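Local coordinates for mandelate racemase/muconate lactonizing protein (Thermobispora bispora, PDB 3VC5) that probably dehydrates D-glucarate to 5-dehydro-4-deoxy-D-glucarate with the aid of magnesium, as a member of the mandelate racemase/muconate lactonizing enzyme family, at residues A[214-217]-A[218-221]; A[238-241]-A[242-246]; A[191-194]-A[195-199]; A[173-176]-A[177-180]; A[290-293]-A[294-297]. One frame throughout, in Å; residues are numbered along the deposited sequence. Where two conformers were deposited one is given.

All five contacts are local turns or helix segments. Contacts 1, 2, 3 and 5 lie on or next to helices and strands of the barrel; contact 4 is a surface turn in the loop after strand 161-169. Contact 2 holds D239, a known magnesium ligand, though no metal is modelled in this chain, and N241, whose side chain lies about 5 Å from a bound phosphate. Contact 1 touches contact 2, E220 OE1 being 3.9 Å from W244 CZ2. Contact 5 lies in the loop just after N287, likewise a magnesium ligand; its nearest atoms are about 9 Å from contact 2. Contact 3 lies about 17 Å from contact 1, centre to centre, without touching it.

Contact 1: residues A[214-217]-A[218-221]; sequences VFPP and EQEA
E220 reaches back from the first turn of helix 217-230 into the loop before it, and its OE2 lies 2.9 Å from both V214 N and F215 N, accepting from each. The two N-H groups come over the same face of the carboxylate: V214 N on the syn side and close to the plane, F215 N from well above it. With CG anti to the carbonyl carbon (chi1 -58°), the extended chain carries the carboxylate back to these N-H groups. Its OE1 accepts from G213 N and receives a weak bond from a water that also donates to F215 O, 2.7 Å from the water. This is the tight, buried part. The helix start is fastened there too: P216, at the N-cap position, offers its O to Q219 N at 2.9 Å, and P217 O takes A221 N at 2.8 Å, while the P217 ring packs on T248 and V252 of helix 246-255. The other side is looser. Q219 OE1 approaches F215 CD2 at 3.5 Å, amide and ring planes 34° apart, and Q219 NE2 runs alongside the P216 ring, 3.6 Å from P216 CG. E218 has CG wedged between its backbone N and carbonyl carbon (chi1 63°) and bends at the next bond, which lays OE1 3.8 Å from P216 CB while the residue stays exposed. A buried carboxylate gripped by three backbone N-H groups at a helix start is probably ionised, its charge eased by those dipoles, and probably holds the loop that follows the predicted proton acceptor K211.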
loop_
_atom_site.group_PDB
_atom_site.type_symbol
_atom_site.label_atom_id
_atom_site.label_comp_id
_atom_site.label_asym_id
_atom_site.label_seq_id
_atom_site.Cartn_x
_atom_site.Cartn_y
_atom_site.Cartn_z
ATOM N N VAL A 214 28.636 -18.475 11.202
ATOM C CA VAL A 214 29.192 -19.798 10.998
ATOM C C VAL A 214 30.535 -19.924 11.711
ATOM O O VAL A 214 30.767 -20.891 12.447
ATOM C CB VAL A 214 29.375 -20.045 9.485
ATOM C CG1 VAL A 214 30.105 -21.371 9.218
ATOM C CG2 VAL A 214 28.022 -19.995 8.775
ATOM N N PHE A 215 31.408 -18.942 11.488
ATOM C CA PHE A 215 32.728 -18.907 12.129
ATOM C C PHE A 215 32.771 -17.796 13.154
ATOM O O PHE A 215 31.912 -16.917 13.145
ATOM C CB PHE A 215 33.804 -18.688 11.072
ATOM C CG PHE A 215 34.078 -19.905 10.235
ATOM C CD1 PHE A 215 33.576 -20.010 8.942
ATOM C CD2 PHE A 215 34.837 -20.950 10.748
ATOM C CE1 PHE A 215 33.828 -21.131 8.175
ATOM C CE2 PHE A 215 35.101 -22.080 9.990
ATOM C CZ PHE A 215 34.589 -22.177 8.695
ATOM N N PRO A 216 33.780 -17.807 14.032
ATOM C CA PRO A 216 33.861 -16.696 14.974
ATOM C C PRO A 216 33.799 -15.357 14.242
ATOM O O PRO A 216 34.308 -15.231 13.124
ATOM C CB PRO A 216 35.229 -16.893 15.633
ATOM C CG PRO A 216 35.427 -18.403 15.593
ATOM C CD PRO A 216 34.800 -18.845 14.281
ATOM N N PRO A 217 33.164 -14.356 14.859
ATOM C CA PRO A 217 32.942 -13.106 14.121
ATOM C C PRO A 217 34.242 -12.507 13.546
ATOM O O PRO A 217 34.220 -11.928 12.456
ATOM C CB PRO A 217 32.340 -12.158 15.173
ATOM C CG PRO A 217 32.080 -12.977 16.399
ATOM C CD PRO A 217 32.511 -14.393 16.179
ATOM N N GLU A 218 35.364 -12.606 14.264
ATOM C CA GLU A 218 36.573 -11.962 13.740
ATOM C C GLU A 218 36.980 -12.567 12.388
ATOM O O GLU A 218 37.494 -11.866 11.521
ATOM C CB GLU A 218 37.733 -11.974 14.743
ATOM C CG GLU A 218 38.233 -13.352 15.122
ATOM C CD GLU A 218 37.537 -13.901 16.359
ATOM O OE1 GLU A 218 36.391 -13.458 16.650
ATOM O OE2 GLU A 218 38.146 -14.768 17.033
ATOM N N GLN A 219 36.712 -13.854 12.196
ATOM C CA GLN A 219 37.044 -14.500 10.926
ATOM C C GLN A 219 36.123 -14.034 9.787
ATOM O O GLN A 219 36.535 -13.945 8.617
ATOM C CB GLN A 219 36.982 -16.020 11.080
ATOM C CG GLN A 219 38.085 -16.605 11.944
ATOM C CD GLN A 219 37.936 -18.106 12.152
ATOM O OE1 GLN A 219 37.562 -18.842 11.233
ATOM N NE2 GLN A 219 38.240 -18.570 13.351
ATOM N N GLU A 220 34.868 -13.753 10.125
ATOM C CA GLU A 220 33.905 -13.298 9.137
ATOM C C GLU A 220 34.169 -11.851 8.791
ATOM O O GLU A 220 34.041 -11.456 7.631
ATOM C CB GLU A 220 32.481 -13.539 9.645
ATOM C CG GLU A 220 32.266 -15.039 9.946
ATOM C CD GLU A 220 30.818 -15.438 10.226
ATOM O OE1 GLU A 220 30.034 -14.573 10.688
ATOM O OE2 GLU A 220 30.499 -16.647 10.047
ATOM N N ALA A 221 34.565 -11.059 9.787
ATOM C CA ALA A 221 35.018 -9.694 9.513
ATOM C C ALA A 221 36.227 -9.704 8.561
ATOM O O ALA A 221 36.316 -8.870 7.655
ATOM C CB ALA A 221 35.334 -8.946 10.804
HETATM O O HOH W 1 29.752 -15.326 13.281
#

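Contact 2: residues A[238-241]-A[242-246]; sequences LDPN and AAWTV
A type I' beta turn from P240 to A243, entered through an Asx turn, closes the end of barrel strand 236-239 and follows directly on D239, a known magnesium ligand, although the metal is absent from this chain. D239 OD1 accepts N241 N at 3.3 Å, the donor lying above the carboxylate plane, and A243 N then bonds back to P240 O at 3.1 Å. N241 and A242 both take left-handed backbone angles to make this bend. The chain beyond returns W244 over the turn: P240 CG sits over one face of the indole, 3.4 Å from the centroid of the W244 six-membered ring and only 12° off its normal, a CH-pi contact. L238 meets the same ring at its edge, CD2 3.6 Å from W244 CH2, coming in at about a right angle. A leucine in place of W244 would probably leave the P240 ring without its flat cover and open a gap beside the L238 methyl. On the pocket side, D239 OD2 forms a salt bridge with K211, the predicted proton acceptor, and N241 OD1 bonds the same K211 NZ; D239 and N241 thus both hold the K211 amino group. Strand 236-239 is flanked by 208-211 and 262-264, bonded through L210 and E264; W244 fills the space toward helices 217-230 and 246-255, touching P217 and V252, while T245 OG1 caps T248 N at the start of the latter.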
loop_
_atom_site.group_PDB
_atom_site.type_symbol
_atom_site.label_atom_id
_atom_site.label_comp_id
_atom_site.label_asym_id
_atom_site.label_seq_id
_atom_site.Cartn_x
_atom_site.Cartn_y
_atom_site.Cartn_z
ATOM N N LEU A 238 26.789 -8.219 5.517
ATOM C CA LEU A 238 27.141 -9.379 6.321
ATOM C C LEU A 238 25.904 -9.780 7.105
ATOM O O LEU A 238 25.256 -8.909 7.703
ATOM C CB LEU A 238 28.287 -9.049 7.284
ATOM C CG LEU A 238 28.723 -10.144 8.282
ATOM C CD1 LEU A 238 29.176 -11.421 7.583
ATOM C CD2 LEU A 238 29.843 -9.612 9.198
ATOM N N ASP A 239 25.587 -11.083 7.111
ATOM C CA ASP A 239 24.311 -11.575 7.647
ATOM C C ASP A 239 24.508 -12.754 8.620
ATOM O O ASP A 239 24.472 -13.909 8.208
ATOM C CB ASP A 239 23.414 -12.005 6.469
ATOM C CG ASP A 239 22.089 -12.568 6.920
ATOM O OD1 ASP A 239 21.685 -12.365 8.098
ATOM O OD2 ASP A 239 21.443 -13.227 6.079
ATOM N N PRO A 240 24.699 -12.467 9.926
ATOM C CA PRO A 240 24.891 -13.557 10.884
ATOM C C PRO A 240 23.604 -14.256 11.393
ATOM O O PRO A 240 23.699 -15.144 12.238
ATOM C CB PRO A 240 25.632 -12.884 12.058
ATOM C CG PRO A 240 25.988 -11.520 11.598
ATOM C CD PRO A 240 25.041 -11.157 10.510
ATOM N N ASN A 241 22.426 -13.879 10.882
ATOM C CA ASN A 241 21.166 -14.480 11.325
ATOM C C ASN A 241 21.049 -14.581 12.856
ATOM O O ASN A 241 20.676 -15.634 13.393
ATOM C CB ASN A 241 20.916 -15.848 10.674
ATOM C CG ASN A 241 20.502 -15.738 9.229
ATOM O OD1 ASN A 241 21.267 -16.116 8.324
ATOM N ND2 ASN A 241 19.276 -15.236 8.981
ATOM N N ALA A 242 21.385 -13.481 13.524
ATOM C CA ALA A 242 21.179 -13.316 14.971
ATOM C C ALA A 242 22.127 -14.164 15.832
ATOM O O ALA A 242 21.829 -14.464 16.995
ATOM C CB ALA A 242 19.718 -13.579 15.343
ATOM N N ALA A 243 23.250 -14.577 15.251
ATOM C CA ALA A 243 24.228 -15.413 15.967
ATOM C C ALA A 243 25.036 -14.676 17.044
ATOM O O ALA A 243 25.769 -15.323 17.782
ATOM C CB ALA A 243 25.185 -16.095 14.972
ATOM N N TRP A 244 24.914 -13.350 17.140
ATOM C CA TRP A 244 25.811 -12.588 18.027
ATOM C C TRP A 244 25.067 -11.950 19.194
ATOM O O TRP A 244 23.870 -11.636 19.080
ATOM C CB TRP A 244 26.560 -11.477 17.283
ATOM C CG TRP A 244 27.355 -11.942 16.087
ATOM C CD1 TRP A 244 27.811 -13.210 15.835
ATOM C CD2 TRP A 244 27.799 -11.130 14.991
ATOM N NE1 TRP A 244 28.492 -13.240 14.626
ATOM C CE2 TRP A 244 28.518 -11.971 14.104
ATOM C CE3 TRP A 244 27.669 -9.775 14.675
ATOM C CZ2 TRP A 244 29.105 -11.489 12.923
ATOM C CZ3 TRP A 244 28.252 -9.302 13.494
ATOM C CH2 TRP A 244 28.959 -10.160 12.640
ATOM N N THR A 245 25.797 -11.716 20.285
ATOM C CA THR A 245 25.300 -10.920 21.390
ATOM C C THR A 245 25.295 -9.455 20.979
ATOM O O THR A 245 25.890 -9.068 19.961
ATOM C CB THR A 245 26.218 -11.053 22.618
ATOM O OG1 THR A 245 27.511 -10.531 22.297
ATOM C CG2 THR A 245 26.346 -12.503 23.038
ATOM N N VAL A 246 24.643 -8.625 21.779
ATOM C CA VAL A 246 24.649 -7.196 21.528
ATOM C C VAL A 246 26.086 -6.628 21.572
ATOM O O VAL A 246 26.512 -5.882 20.663
ATOM C CB VAL A 246 23.739 -6.485 22.564
ATOM C CG1 VAL A 246 23.968 -4.984 22.557
ATOM C CG2 VAL A 246 22.258 -6.823 22.259
#

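Contact 3: residues A[191-194]-A[195-199]; sequences GIVA and QARLL
I192 O accepts A196 N at 2.9 Å, the N-H pointing almost straight at the oxygen (168°), in a run of i to i+4 bonds along helix 189-203. G191 O with Q195 N, V193 O with R197 N and A194 O with L198 N follow the same pattern, each pair 3.0 Å apart. Side chains add looser van der Waals contacts to this backbone frame. V193 and R197, one turn apart, lie side by side and point the same way: V193 CG1, anti to its own nitrogen (chi1 171°), comes up 3.9 Å from R197 NH2 and 4.0 Å from R197 NE, meeting the guanidinium at an oblique angle. R197 leaves with CG beside its backbone N (chi1 -70°); CG lies 3.5 Å from V193 O, and the chain then stretches outward from CG to NE alongside V193. A196 CB nestles against the carbonyls of the preceding turn, 3.4 Å from V193 O. Q195 CB does likewise, 3.5 Å from I192 O. The buried side of the helix faces strand 161-169, where L168 meets I192, Q195, A196 and L199, and helix 217-230, where A226 and A230 receive V193. This is the helix of the beta-alpha-beta unit that joins strand 161-169 to strand 208-211. Chemically the segments divide the work: main-chain groups make the hydrogen bonds between them, small and branched residues fill the seam with the barrel, and R197, exposed to solvent, carries its charge outward while V193 CG1 rests loosely against the guanidinium.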
loop_
_atom_site.group_PDB
_atom_site.type_symbol
_atom_site.label_atom_id
_atom_site.label_comp_id
_atom_site.label_asym_id
_atom_site.label_seq_id
_atom_site.Cartn_x
_atom_site.Cartn_y
_atom_site.Cartn_z
ATOM N N GLY A 191 38.915 -18.503 0.351
ATOM C CA GLY A 191 37.877 -19.317 -0.258
ATOM C C GLY A 191 36.632 -18.509 -0.604
ATOM O O GLY A 191 36.030 -18.722 -1.636
ATOM N N ILE A 192 36.240 -17.586 0.272
ATOM C CA ILE A 192 35.105 -16.699 0.028
ATOM C C ILE A 192 35.386 -15.725 -1.122
ATOM O O ILE A 192 34.532 -15.506 -1.998
ATOM C CB ILE A 192 34.714 -15.949 1.339
ATOM C CG1 ILE A 192 34.071 -16.935 2.338
ATOM C CG2 ILE A 192 33.848 -14.699 1.064
ATOM C CD1 ILE A 192 32.694 -17.456 1.931
ATOM N N VAL A 193 36.585 -15.151 -1.148
ATOM C CA VAL A 193 36.948 -14.303 -2.264
ATOM C C VAL A 193 36.923 -15.116 -3.572
ATOM O O VAL A 193 36.459 -14.613 -4.591
ATOM C CB VAL A 193 38.323 -13.612 -2.057
ATOM C CG1 VAL A 193 38.773 -12.911 -3.339
ATOM C CG2 VAL A 193 38.238 -12.600 -0.931
ATOM N N ALA A 194 37.408 -16.354 -3.557
ATOM C CA ALA A 194 37.409 -17.147 -4.792
ATOM C C ALA A 194 35.972 -17.412 -5.255
ATOM O O ALA A 194 35.672 -17.357 -6.458
ATOM C CB ALA A 194 38.158 -18.455 -4.607
ATOM N N GLN A 195 35.094 -17.709 -4.290
ATOM C CA GLN A 195 33.687 -17.951 -4.590
ATOM C C GLN A 195 33.045 -16.700 -5.210
ATOM O O GLN A 195 32.279 -16.789 -6.184
ATOM C CB GLN A 195 32.945 -18.360 -3.315
ATOM C CG GLN A 195 31.488 -18.799 -3.524
ATOM C CD GLN A 195 30.834 -19.035 -2.186
ATOM O OE1 GLN A 195 31.135 -20.020 -1.492
ATOM N NE2 GLN A 195 29.998 -18.115 -1.784
ATOM N N ALA A 196 33.335 -15.539 -4.627
ATOM C CA ALA A 196 32.906 -14.261 -5.185
ATOM C C ALA A 196 33.355 -14.086 -6.656
ATOM O O ALA A 196 32.561 -13.662 -7.506
ATOM C CB ALA A 196 33.437 -13.111 -4.339
ATOM N N ARG A 197 34.629 -14.364 -6.938
ATOM C CA ARG A 197 35.144 -14.237 -8.310
ATOM C C ARG A 197 34.347 -15.122 -9.256
ATOM O O ARG A 197 34.022 -14.725 -10.381
ATOM C CB ARG A 197 36.622 -14.616 -8.382
ATOM C CG ARG A 197 37.550 -13.620 -7.717
ATOM C CD ARG A 197 38.993 -13.868 -8.127
ATOM N NE ARG A 197 39.898 -13.254 -7.159
ATOM C CZ ARG A 197 40.150 -11.949 -7.102
ATOM N NH1 ARG A 197 39.555 -11.123 -7.960
ATOM N NH2 ARG A 197 40.984 -11.466 -6.186
ATOM N N LEU A 198 34.053 -16.332 -8.795
ATOM C CA LEU A 198 33.303 -17.291 -9.587
ATOM C C LEU A 198 31.882 -16.755 -9.885
ATOM O O LEU A 198 31.493 -16.646 -11.050
ATOM C CB LEU A 198 33.266 -18.640 -8.861
ATOM C CG LEU A 198 32.706 -19.894 -9.541
ATOM C CD1 LEU A 198 32.995 -21.140 -8.717
ATOM C CD2 LEU A 198 31.228 -19.762 -9.779
ATOM N N LEU A 199 31.126 -16.390 -8.845
ATOM C CA LEU A 199 29.753 -15.926 -9.049
ATOM C C LEU A 199 29.696 -14.612 -9.823
ATOM O O LEU A 199 28.829 -14.433 -10.678
ATOM C CB LEU A 199 29.024 -15.750 -7.703
ATOM C CG LEU A 199 28.247 -16.958 -7.150
ATOM C CD1 LEU A 199 29.055 -18.221 -7.158
ATOM C CD2 LEU A 199 27.680 -16.663 -5.746
#

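Contact 4: residues A[173-176]-A[177-180]; sequences AGHP and GKPE
K178 folds its aliphatic chain back along H175, with K178 CD 3.5 Å from H175 CB and the methylenes oblique to the imidazole. H175 holds its ring beside the backbone N (chi1 -74°), where it turns from the lysine toward other partners: ND1 bonds Y426 OH and NE2 bonds D37 O. The lysine is extended as far as CE and then nearly eclipsed at its last bond (chi4 4°); a water accepts from K178 NZ at 2.9 Å and donates to P176 O. On the other flank E180 sends an extended chain past A173, whose CB faces the carboxylate at 3.9 Å from E180 CD, a contact of van der Waals kind. Between the two flanks, K178 N bonds H175 O at 2.9 Å, closing the turn. Two more waters stitch the limbs together: one accepts from H175 N at 2.8 Å and donates to P179 O, while another donates to both H175 O and K178 O, 2.7 Å from the latter. G174 runs so near the returning limb that a beta carbon there would clash with E180 CA. The P176 ring packs on Y426 and F430 of helix 423-430; H175 is buried, whereas P176, G177 and K178 are exposed, away from the annotated sites. H175 to K178 forms a type II beta turn with proline and glycine at its central positions, G177 supplying the positive phi (83°) that this turn needs.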
loop_
_atom_site.group_PDB
_atom_site.type_symbol
_atom_site.label_atom_id
_atom_site.label_comp_id
_atom_site.label_asym_id
_atom_site.label_seq_id
_atom_site.Cartn_x
_atom_site.Cartn_y
_atom_site.Cartn_z
ATOM N N ALA A 173 32.991 -28.751 0.559
ATOM C CA ALA A 173 33.232 -29.032 -0.853
ATOM C C ALA A 173 32.037 -29.790 -1.444
ATOM O O ALA A 173 31.763 -29.704 -2.650
ATOM C CB ALA A 173 34.493 -29.845 -0.999
ATOM N N GLY A 174 31.331 -30.535 -0.594
ATOM C CA GLY A 174 30.162 -31.324 -1.036
ATOM C C GLY A 174 29.461 -31.849 0.196
ATOM O O GLY A 174 29.969 -31.678 1.316
ATOM N N HIS A 175 28.306 -32.489 0.010
ATOM C CA HIS A 175 27.625 -33.167 1.116
ATOM C C HIS A 175 28.396 -34.421 1.456
ATOM O O HIS A 175 28.818 -35.119 0.547
ATOM C CB HIS A 175 26.208 -33.514 0.696
ATOM C CG HIS A 175 25.323 -32.312 0.650
ATOM N ND1 HIS A 175 24.780 -31.743 1.788
ATOM C CD2 HIS A 175 24.958 -31.516 -0.385
ATOM C CE1 HIS A 175 24.089 -30.664 1.448
ATOM N NE2 HIS A 175 24.201 -30.493 0.138
ATOM N N PRO A 176 28.612 -34.694 2.759
ATOM C CA PRO A 176 29.399 -35.875 3.130
ATOM C C PRO A 176 28.768 -37.096 2.499
ATOM O O PRO A 176 27.543 -37.227 2.508
ATOM C CB PRO A 176 29.243 -35.929 4.653
ATOM C CG PRO A 176 29.149 -34.481 5.038
ATOM C CD PRO A 176 28.260 -33.888 3.941
ATOM N N GLY A 177 29.588 -37.972 1.923
ATOM C CA GLY A 177 29.057 -39.175 1.313
ATOM C C GLY A 177 28.535 -39.006 -0.102
ATOM O O GLY A 177 28.071 -39.974 -0.691
ATOM N N LYS A 178 28.622 -37.792 -0.659
ATOM C CA LYS A 178 28.077 -37.469 -1.996
ATOM C C LYS A 178 29.126 -36.762 -2.895
ATOM O O LYS A 178 30.153 -36.308 -2.397
ATOM C CB LYS A 178 26.871 -36.562 -1.835
ATOM C CG LYS A 178 25.797 -37.085 -0.863
ATOM C CD LYS A 178 24.561 -36.142 -0.910
ATOM C CE LYS A 178 23.313 -36.620 -0.150
ATOM N NZ LYS A 178 23.509 -37.878 0.590
ATOM N N PRO A 179 28.872 -36.657 -4.220
ATOM C CA PRO A 179 29.854 -35.990 -5.086
ATOM C C PRO A 179 30.073 -34.529 -4.709
ATOM O O PRO A 179 29.122 -33.835 -4.342
ATOM C CB PRO A 179 29.215 -36.076 -6.491
ATOM C CG PRO A 179 28.293 -37.246 -6.421
ATOM C CD PRO A 179 27.766 -37.245 -4.993
ATOM N N GLU A 180 31.321 -34.064 -4.805
ATOM C CA GLU A 180 31.623 -32.651 -4.615
ATOM C C GLU A 180 31.058 -31.814 -5.760
ATOM O O GLU A 180 30.980 -32.272 -6.905
ATOM C CB GLU A 180 33.125 -32.444 -4.475
ATOM C CG GLU A 180 33.669 -33.236 -3.306
ATOM C CD GLU A 180 35.150 -33.054 -3.090
ATOM O OE1 GLU A 180 35.816 -32.482 -3.974
ATOM O OE2 GLU A 180 35.637 -33.490 -2.029
HETATM O O HOH W 2 27.475 -32.602 -2.637
HETATM O O HOH W 3 31.070 -34.213 -0.920
HETATM O O HOH W 4 25.653 -39.071 2.080
#

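Contact 5: residues A[290-293]-A[294-297]; sequences VVTP and EHLP
H295 turns its ring back to meet V291 N at an edge and T292 CG2 over a face, in the barrel's beta-alpha loop between strand 284-286 and helix 296-302. Hydrogen bonds come first: V291 N donates to H295 ND1 at 3.0 Å, nearly straight (167°) and close to the ring plane, so a neutral ring would probably carry its proton on NE2. H295 N bonds T292 O at 3.0 Å and L296 N bonds P293 O at 2.9 Å, two successive bonds from residue i to i+3 that wind the chain into the helix. The ring face is taken by T292 CG2, 3.6 Å from the centroid and 11° off the normal, a CH-pi contact: with OG1 anti to the backbone N (chi1 -168°), CG2 sits between that N and the carbonyl carbon and is brought over the ring. With an alanine here, the V291 N-H would probably be left without its acceptor and the T292 methyl without its ring. Apolar contact completes the set: V290 CG1 meets L296 CD2 at 3.6 Å, at about a right angle, beside W315, while L296 and P297 also touch T330 and F331 of the second subunit. A water donates to T292 OG1 and accepts from E294 N at 2.9 Å.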
loop_
_atom_site.group_PDB
_atom_site.type_symbol
_atom_site.label_atom_id
_atom_site.label_comp_id
_atom_site.label_asym_id
_atom_site.label_seq_id
_atom_site.Cartn_x
_atom_site.Cartn_y
_atom_site.Cartn_z
ATOM N N VAL A 290 11.416 -8.339 12.028
ATOM C CA VAL A 290 10.251 -7.710 11.378
ATOM C C VAL A 290 9.901 -8.538 10.156
ATOM O O VAL A 290 10.622 -8.458 9.128
ATOM C CB VAL A 290 10.565 -6.258 10.944
ATOM C CG1 VAL A 290 9.352 -5.598 10.281
ATOM C CG2 VAL A 290 11.044 -5.427 12.156
ATOM N N VAL A 291 8.857 -9.365 10.274
ATOM C CA VAL A 291 8.559 -10.341 9.216
ATOM C C VAL A 291 7.059 -10.427 8.921
ATOM O O VAL A 291 6.621 -11.281 8.159
ATOM C CB VAL A 291 9.160 -11.757 9.513
ATOM C CG1 VAL A 291 10.704 -11.698 9.563
ATOM C CG2 VAL A 291 8.612 -12.277 10.826
ATOM N N THR A 292 6.269 -9.575 9.582
ATOM C CA THR A 292 4.828 -9.574 9.327
ATOM C C THR A 292 4.322 -8.184 9.757
ATOM O O THR A 292 5.009 -7.495 10.506
ATOM C CB THR A 292 4.139 -10.751 10.090
ATOM O OG1 THR A 292 2.804 -10.885 9.612
ATOM C CG2 THR A 292 4.087 -10.526 11.600
ATOM N N PRO A 293 3.177 -7.726 9.245
ATOM C CA PRO A 293 2.866 -6.319 9.524
ATOM C C PRO A 293 2.704 -5.951 10.996
ATOM O O PRO A 293 3.019 -4.814 11.379
ATOM C CB PRO A 293 1.550 -6.097 8.721
ATOM C CG PRO A 293 1.725 -7.042 7.520
ATOM C CD PRO A 293 2.287 -8.282 8.186
ATOM N N GLU A 294 2.282 -6.888 11.830
ATOM C CA GLU A 294 2.077 -6.631 13.261
ATOM C C GLU A 294 3.387 -6.214 13.946
ATOM O O GLU A 294 3.369 -5.676 15.039
ATOM C CB GLU A 294 1.515 -7.875 13.970
ATOM C CG GLU A 294 -0.009 -8.062 13.870
ATOM C CD GLU A 294 -0.547 -9.168 14.787
ATOM O OE1 GLU A 294 -1.761 -9.480 14.722
ATOM O OE2 GLU A 294 0.242 -9.725 15.583
ATOM N N HIS A 295 4.512 -6.508 13.325
ATOM C CA HIS A 295 5.817 -6.151 13.913
ATOM C C HIS A 295 6.192 -4.688 13.677
ATOM O O HIS A 295 7.153 -4.174 14.265
ATOM C CB HIS A 295 6.926 -7.023 13.296
ATOM C CG HIS A 295 6.795 -8.476 13.641
ATOM N ND1 HIS A 295 7.426 -9.476 12.937
ATOM C CD2 HIS A 295 6.060 -9.097 14.598
ATOM C CE1 HIS A 295 7.103 -10.652 13.458
ATOM N NE2 HIS A 295 6.285 -10.444 14.480
ATOM N N LEU A 296 5.501 -4.023 12.757
ATOM C CA LEU A 296 5.993 -2.722 12.298
ATOM C C LEU A 296 5.822 -1.590 13.325
ATOM O O LEU A 296 6.728 -0.774 13.466
ATOM C CB LEU A 296 5.417 -2.343 10.927
ATOM C CG LEU A 296 5.974 -3.189 9.766
ATOM C CD1 LEU A 296 5.003 -3.191 8.559
ATOM C CD2 LEU A 296 7.382 -2.713 9.377
ATOM N N PRO A 297 4.695 -1.556 14.063
ATOM C CA PRO A 297 4.625 -0.445 15.033
ATOM C C PRO A 297 5.742 -0.500 16.089
ATOM O O PRO A 297 6.336 0.548 16.400
ATOM C CB PRO A 297 3.245 -0.613 15.665
ATOM C CG PRO A 297 2.398 -1.221 14.540
ATOM C CD PRO A 297 3.380 -2.192 13.835
HETATM O O HOH W 5 0.961 -9.422 11.110
#